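Local coordinates for protein probable DNA endonuclease SmrA (Escherichia coli, PDB 3QD7) that acts as a DNA-binding endonuclease, a stand-alone small MutS-related protein represented here by the piece that carries its Smr domain, at residues 24-38 with 101-115. Numbering follows the deposited sequence.
Sequences LEFRREGLQHGVLDK and ARWLTEFDDVQAYCT
F26 lays its CB over one face of the Y113 ring, and T105 covers one face of the F26 ring. The first is a CH-pi contact, with CB of F26 3.4 Å from the centroid of the Y113 ring. The two aromatic planes are tilted by 27° and slid apart, with little overlap. F26 has CG anti to the backbone N (chi1 171°), and this swings its ring toward T105. There the methyl CG2 of T105 meets the F26 ring over its centre, 3.6 Å from the centroid, a second CH-pi contact. L24 adds its CG beside CE1 of Y113, and its CD1 reaches CB of A101.

Beneath these side chains, strand 25-27 pairs antiparallel with strand 110-115. Strand 25-27 is the outermost strand on that side of the mixed sheet within this chain, in the alpha/beta/alpha fold of this small MutS-related protein. F26 and Y113 are the hydrogen-bonded pair, each N bonded to the other's O. On the sheet face away from the aromatics, CD1 of L36 touches CB of A112. K38 reaches past Q111 to bond the backbone oxygens of R77 and L130. At the other end, L24 N donates to OG1 of T115 at 2.9 Å.

The polar edge belongs to R28. Its backbone N bonds Q111 O nearly straight, with an N-H...O angle of 170°. Its NE donates to V110 O at 2.8 Å, and NH2 to T105 O at 3.0 Å, the latter in the guanidinium plane. CZ of F26 lies over one face of the guanidinium, toward its rim. A leucine here has no such donors, and the T105 and V110 carbonyls would probably lose these mates, weakening the tie between the two segments.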
loop_
_atom_site.group_PDB
_atom_site.type_symbol
_atom_site.label_atom_id
_atom_site.label_comp_id
_atom_site.label_asym_id
_atom_site.label_seq_id
_atom_site.Cartn_x
_atom_site.Cartn_y
_atom_site.Cartn_z
ATOM N N LEU A 24 -6.372 7.172 3.248
ATOM C CA LEU A 24 -5.512 6.866 2.123
ATOM C C LEU A 24 -6.435 6.721 0.935
ATOM O O LEU A 24 -7.324 5.891 0.964
ATOM C CB LEU A 24 -4.724 5.558 2.377
ATOM C CG LEU A 24 -3.218 5.684 2.552
ATOM C CD1 LEU A 24 -2.815 6.818 3.500
ATOM C CD2 LEU A 24 -2.593 4.365 2.947
ATOM N N GLU A 25 -6.251 7.559 -0.078
ATOM C CA GLU A 25 -6.953 7.425 -1.339
ATOM C C GLU A 25 -6.097 7.942 -2.495
ATOM O O GLU A 25 -5.442 9.004 -2.396
ATOM C CB GLU A 25 -8.281 8.152 -1.299
ATOM C CG GLU A 25 -9.389 7.435 -0.529
ATOM C CD GLU A 25 -10.659 8.258 -0.474
ATOM O OE1 GLU A 25 -10.603 9.424 -0.942
ATOM O OE2 GLU A 25 -11.701 7.757 0.028
ATOM N N PHE A 26 -6.075 7.180 -3.580
ATOM C CA PHE A 26 -5.259 7.517 -4.739
ATOM C C PHE A 26 -5.883 6.827 -5.920
ATOM O O PHE A 26 -6.254 5.655 -5.825
ATOM C CB PHE A 26 -3.789 7.051 -4.557
ATOM C CG PHE A 26 -2.948 7.172 -5.797
ATOM C CD1 PHE A 26 -2.471 8.406 -6.218
ATOM C CD2 PHE A 26 -2.620 6.054 -6.532
ATOM C CE1 PHE A 26 -1.694 8.530 -7.399
ATOM C CE2 PHE A 26 -1.847 6.150 -7.682
ATOM C CZ PHE A 26 -1.385 7.410 -8.123
ATOM N N ARG A 27 -5.984 7.549 -7.034
ATOM C CA ARG A 27 -6.482 6.986 -8.267
ATOM C C ARG A 27 -5.745 7.642 -9.435
ATOM O O ARG A 27 -5.682 8.871 -9.520
ATOM C CB ARG A 27 -7.998 7.203 -8.360
ATOM C CG ARG A 27 -8.659 6.655 -9.619
ATOM C CD ARG A 27 -10.139 7.089 -9.699
ATOM N NE ARG A 27 -10.287 8.548 -9.621
ATOM C CZ ARG A 27 -11.254 9.177 -8.956
ATOM N NH1 ARG A 27 -12.168 8.482 -8.296
ATOM N NH2 ARG A 27 -11.298 10.507 -8.944
ATOM N N ARG A 28 -5.166 6.820 -10.317
ATOM C CA ARG A 28 -4.529 7.346 -11.520
ATOM C C ARG A 28 -5.588 7.799 -12.512
ATOM O O ARG A 28 -6.694 7.265 -12.525
ATOM C CB ARG A 28 -3.629 6.305 -12.181
ATOM C CG ARG A 28 -2.368 6.064 -11.375
ATOM C CD ARG A 28 -1.175 5.735 -12.236
ATOM N NE ARG A 28 -0.285 4.880 -11.469
ATOM C CZ ARG A 28 0.741 5.317 -10.754
ATOM N NH1 ARG A 28 1.042 6.615 -10.720
ATOM N NH2 ARG A 28 1.468 4.448 -10.079
ATOM N N GLU A 29 -5.236 8.805 -13.311
ATOM C CA GLU A 29 -6.045 9.267 -14.449
ATOM C C GLU A 29 -6.094 8.182 -15.508
ATOM O O GLU A 29 -5.132 7.441 -15.693
ATOM C CB GLU A 29 -5.415 10.514 -15.099
ATOM C CG GLU A 29 -5.182 11.710 -14.171
ATOM C CD GLU A 29 -4.003 11.527 -13.180
ATOM O OE1 GLU A 29 -3.057 10.737 -13.470
ATOM O OE2 GLU A 29 -4.035 12.181 -12.102
ATOM N N GLY A 30 -7.218 8.104 -16.202
ATOM C CA GLY A 30 -7.336 7.311 -17.418
ATOM C C GLY A 30 -7.601 5.826 -17.254
ATOM O O GLY A 30 -7.387 5.068 -18.195
ATOM N N LEU A 31 -8.063 5.418 -16.074
ATOM C CA LEU A 31 -8.431 4.038 -15.773
ATOM C C LEU A 31 -9.750 3.626 -16.393
ATOM O O LEU A 31 -10.615 4.450 -16.609
ATOM C CB LEU A 31 -8.578 3.884 -14.257
ATOM C CG LEU A 31 -7.323 4.032 -13.401
ATOM C CD1 LEU A 31 -7.728 3.774 -11.931
ATOM C CD2 LEU A 31 -6.234 3.068 -13.858
ATOM N N GLN A 32 -9.927 2.326 -16.600
ATOM C CA GLN A 32 -11.184 1.765 -17.088
ATOM C C GLN A 32 -12.296 1.885 -16.051
ATOM O O GLN A 32 -12.047 1.757 -14.838
ATOM C CB GLN A 32 -11.002 0.295 -17.465
ATOM C CG GLN A 32 -12.286 -0.367 -18.050
ATOM C CD GLN A 32 -12.048 -1.764 -18.615
ATOM O OE1 GLN A 32 -10.938 -2.292 -18.538
ATOM N NE2 GLN A 32 -13.103 -2.372 -19.179
ATOM N N HIS A 33 -13.522 2.103 -16.532
ATOM C CA HIS A 33 -14.684 2.223 -15.668
ATOM C C HIS A 33 -14.787 1.269 -14.456
ATOM O O HIS A 33 -15.198 1.687 -13.368
ATOM C CB HIS A 33 -15.984 2.190 -16.480
ATOM C CG HIS A 33 -17.214 2.306 -15.639
ATOM N ND1 HIS A 33 -17.455 3.388 -14.821
ATOM C CD2 HIS A 33 -18.258 1.463 -15.468
ATOM C CE1 HIS A 33 -18.608 3.217 -14.199
ATOM N NE2 HIS A 33 -19.111 2.052 -14.568
ATOM N N GLY A 34 -14.434 0.004 -14.619
ATOM C CA GLY A 34 -14.602 -0.944 -13.491
ATOM C C GLY A 34 -13.543 -1.041 -12.389
ATOM O O GLY A 34 -13.772 -1.704 -11.364
ATOM N N VAL A 35 -12.396 -0.379 -12.585
ATOM C CA VAL A 35 -11.184 -0.598 -11.760
ATOM C C VAL A 35 -11.395 -0.429 -10.241
ATOM O O VAL A 35 -10.880 -1.201 -9.436
ATOM C CB VAL A 35 -9.960 0.248 -12.283
ATOM C CG1 VAL A 35 -8.733 0.103 -11.358
ATOM C CG2 VAL A 35 -9.590 -0.163 -13.725
ATOM N N LEU A 36 -12.206 0.552 -9.873
ATOM C CA LEU A 36 -12.377 0.947 -8.493
ATOM C C LEU A 36 -13.236 -0.012 -7.658
ATOM O O LEU A 36 -13.044 -0.139 -6.437
ATOM C CB LEU A 36 -12.871 2.391 -8.453
ATOM C CG LEU A 36 -11.824 3.402 -8.983
ATOM C CD1 LEU A 36 -10.496 3.250 -8.237
ATOM C CD2 LEU A 36 -11.583 3.346 -10.519
ATOM N N ASP A 37 -14.175 -0.687 -8.318
ATOM C CA ASP A 37 -14.946 -1.768 -7.701
ATOM C C ASP A 37 -14.055 -2.948 -7.364
ATOM O O ASP A 37 -14.345 -3.723 -6.454
ATOM C CB ASP A 37 -16.086 -2.221 -8.619
ATOM C CG ASP A 37 -17.461 -1.859 -8.069
ATOM O OD1 ASP A 37 -17.608 -0.782 -7.444
ATOM O OD2 ASP A 37 -18.398 -2.667 -8.248
ATOM N N LYS A 38 -12.968 -3.078 -8.118
ATOM C CA LYS A 38 -11.901 -4.030 -7.820
ATOM C C LYS A 38 -11.366 -3.834 -6.408
ATOM O O LYS A 38 -10.970 -4.798 -5.751
ATOM C CB LYS A 38 -10.773 -3.866 -8.856
ATOM C CG LYS A 38 -9.879 -5.064 -9.030
ATOM C CD LYS A 38 -9.000 -4.909 -10.259
ATOM C CE LYS A 38 -7.800 -4.047 -9.973
ATOM N NZ LYS A 38 -6.645 -4.334 -10.869
ATOM N N ALA A 101 1.805 5.287 1.390
ATOM C CA ALA A 101 1.074 6.161 0.464
ATOM C C ALA A 101 1.937 6.650 -0.708
ATOM O O ALA A 101 1.491 6.663 -1.844
ATOM C CB ALA A 101 0.482 7.350 1.207
ATOM N N ARG A 102 3.166 7.073 -0.419
ATOM C CA ARG A 102 4.069 7.531 -1.458
ATOM C C ARG A 102 4.584 6.366 -2.290
ATOM O O ARG A 102 4.582 6.434 -3.515
ATOM C CB ARG A 102 5.262 8.244 -0.821
ATOM C CG ARG A 102 6.432 8.420 -1.769
ATOM C CD ARG A 102 7.665 8.795 -1.017
ATOM N NE ARG A 102 7.621 10.203 -0.635
ATOM C CZ ARG A 102 8.670 10.886 -0.203
ATOM N NH1 ARG A 102 9.853 10.283 -0.096
ATOM N NH2 ARG A 102 8.533 12.168 0.113
ATOM N N TRP A 103 5.053 5.307 -1.628
ATOM C CA TRP A 103 5.683 4.180 -2.344
ATOM C C TRP A 103 4.783 3.545 -3.391
ATOM O O TRP A 103 5.252 3.168 -4.469
ATOM C CB TRP A 103 6.172 3.118 -1.361
ATOM C CG TRP A 103 7.243 3.610 -0.434
ATOM C CD1 TRP A 103 8.096 4.660 -0.631
ATOM C CD2 TRP A 103 7.584 3.051 0.838
ATOM N NE1 TRP A 103 8.946 4.793 0.450
ATOM C CE2 TRP A 103 8.654 3.810 1.361
ATOM C CE3 TRP A 103 7.113 1.968 1.565
ATOM C CZ2 TRP A 103 9.243 3.522 2.593
ATOM C CZ3 TRP A 103 7.696 1.678 2.780
ATOM C CH2 TRP A 103 8.742 2.462 3.294
ATOM N N LEU A 104 3.481 3.445 -3.085
ATOM C CA LEU A 104 2.567 2.803 -4.009
ATOM C C LEU A 104 2.421 3.607 -5.282
ATOM O O LEU A 104 2.284 3.018 -6.346
ATOM C CB LEU A 104 1.201 2.514 -3.381
ATOM C CG LEU A 104 1.184 1.502 -2.244
ATOM C CD1 LEU A 104 -0.197 1.432 -1.558
ATOM C CD2 LEU A 104 1.653 0.126 -2.714
ATOM N N THR A 105 2.467 4.946 -5.190
ATOM C CA THR A 105 2.352 5.783 -6.397
ATOM C C THR A 105 3.593 5.659 -7.304
ATOM O O THR A 105 3.541 6.016 -8.487
ATOM C CB THR A 105 2.120 7.272 -6.090
ATOM O OG1 THR A 105 3.311 7.822 -5.520
ATOM C CG2 THR A 105 0.934 7.487 -5.118
ATOM N N GLU A 106 4.694 5.148 -6.755
ATOM C CA GLU A 106 5.959 5.017 -7.514
ATOM C C GLU A 106 6.055 3.773 -8.422
ATOM O O GLU A 106 6.946 3.680 -9.294
ATOM C CB GLU A 106 7.144 5.093 -6.553
ATOM C CG GLU A 106 7.304 6.488 -6.034
ATOM C CD GLU A 106 8.352 6.628 -4.965
ATOM O OE1 GLU A 106 8.642 5.666 -4.259
ATOM O OE2 GLU A 106 8.865 7.739 -4.791
ATOM N N PHE A 107 5.148 2.821 -8.207
ATOM C CA PHE A 107 4.999 1.694 -9.093
ATOM C C PHE A 107 4.122 2.071 -10.287
ATOM O O PHE A 107 2.961 2.489 -10.137
ATOM C CB PHE A 107 4.375 0.504 -8.348
ATOM C CG PHE A 107 5.282 -0.111 -7.305
ATOM C CD1 PHE A 107 6.286 -1.009 -7.671
ATOM C CD2 PHE A 107 5.115 0.187 -5.952
ATOM C CE1 PHE A 107 7.124 -1.580 -6.727
ATOM C CE2 PHE A 107 5.950 -0.393 -4.987
ATOM C CZ PHE A 107 6.951 -1.282 -5.372
ATOM N N ASP A 108 4.675 1.898 -11.472
ATOM C CA ASP A 108 3.902 1.990 -12.702
ATOM C C ASP A 108 2.597 1.147 -12.709
ATOM O O ASP A 108 1.593 1.580 -13.271
ATOM C CB ASP A 108 4.790 1.598 -13.900
ATOM C CG ASP A 108 4.333 2.235 -15.177
ATOM O OD1 ASP A 108 4.162 3.478 -15.196
ATOM O OD2 ASP A 108 4.136 1.492 -16.154
ATOM N N ASP A 109 2.606 -0.029 -12.072
ATOM C CA ASP A 109 1.470 -0.976 -12.144
ATOM C C ASP A 109 0.386 -0.803 -11.042
ATOM O O ASP A 109 -0.624 -1.533 -11.024
ATOM C CB ASP A 109 1.968 -2.417 -12.145
ATOM C CG ASP A 109 2.797 -2.759 -13.381
ATOM O OD1 ASP A 109 2.275 -2.689 -14.513
ATOM O OD2 ASP A 109 3.973 -3.116 -13.225
ATOM N N VAL A 110 0.588 0.155 -10.149
ATOM C CA VAL A 110 -0.407 0.491 -9.143
ATOM C C VAL A 110 -1.425 1.458 -9.776
ATOM O O VAL A 110 -1.072 2.556 -10.208
ATOM C CB VAL A 110 0.263 1.105 -7.874
ATOM C CG1 VAL A 110 -0.739 1.905 -7.007
ATOM C CG2 VAL A 110 0.922 0.025 -7.056
ATOM N N GLN A 111 -2.680 1.033 -9.833
ATOM C CA GLN A 111 -3.756 1.852 -10.441
ATOM C C GLN A 111 -4.435 2.772 -9.427
ATOM O O GLN A 111 -4.831 3.885 -9.755
ATOM C CB GLN A 111 -4.825 0.966 -11.089
ATOM C CG GLN A 111 -4.322 -0.005 -12.159
ATOM C CD GLN A 111 -5.277 -1.171 -12.382
ATOM O OE1 GLN A 111 -5.678 -1.464 -13.520
ATOM N NE2 GLN A 111 -5.653 -1.834 -11.305
ATOM N N ALA A 112 -4.614 2.273 -8.205
ATOM C CA ALA A 112 -5.353 2.977 -7.190
ATOM C C ALA A 112 -5.096 2.337 -5.835
ATOM O O ALA A 112 -4.666 1.193 -5.756
ATOM C CB ALA A 112 -6.879 2.924 -7.518
ATOM N N TYR A 113 -5.395 3.068 -4.771
ATOM C CA TYR A 113 -5.516 2.494 -3.451
ATOM C C TYR A 113 -6.534 3.292 -2.639
ATOM O O TYR A 113 -6.920 4.417 -3.022
ATOM C CB TYR A 113 -4.160 2.361 -2.720
ATOM C CG TYR A 113 -3.366 3.646 -2.515
ATOM C CD1 TYR A 113 -3.728 4.563 -1.562
ATOM C CD2 TYR A 113 -2.215 3.903 -3.266
ATOM C CE1 TYR A 113 -3.009 5.720 -1.373
ATOM C CE2 TYR A 113 -1.471 5.075 -3.062
ATOM C CZ TYR A 113 -1.880 5.968 -2.122
ATOM O OH TYR A 113 -1.175 7.116 -1.912
ATOM N N CYS A 114 -6.977 2.694 -1.532
ATOM C CA CYS A 114 -7.878 3.370 -0.585
ATOM C C CYS A 114 -7.890 2.645 0.762
ATOM O O CYS A 114 -7.486 1.493 0.857
ATOM C CB CYS A 114 -9.291 3.465 -1.143
ATOM S SG CYS A 114 -10.120 1.864 -1.182
ATOM N N THR A 115 -8.369 3.328 1.796
ATOM C CA THR A 115 -8.424 2.748 3.138
ATOM C C THR A 115 -9.314 1.483 3.079
ATOM O O THR A 115 -10.292 1.459 2.350
ATOM C CB THR A 115 -8.888 3.826 4.165
ATOM O OG1 THR A 115 -7.959 4.919 4.159
ATOM C CG2 THR A 115 -8.910 3.284 5.554
#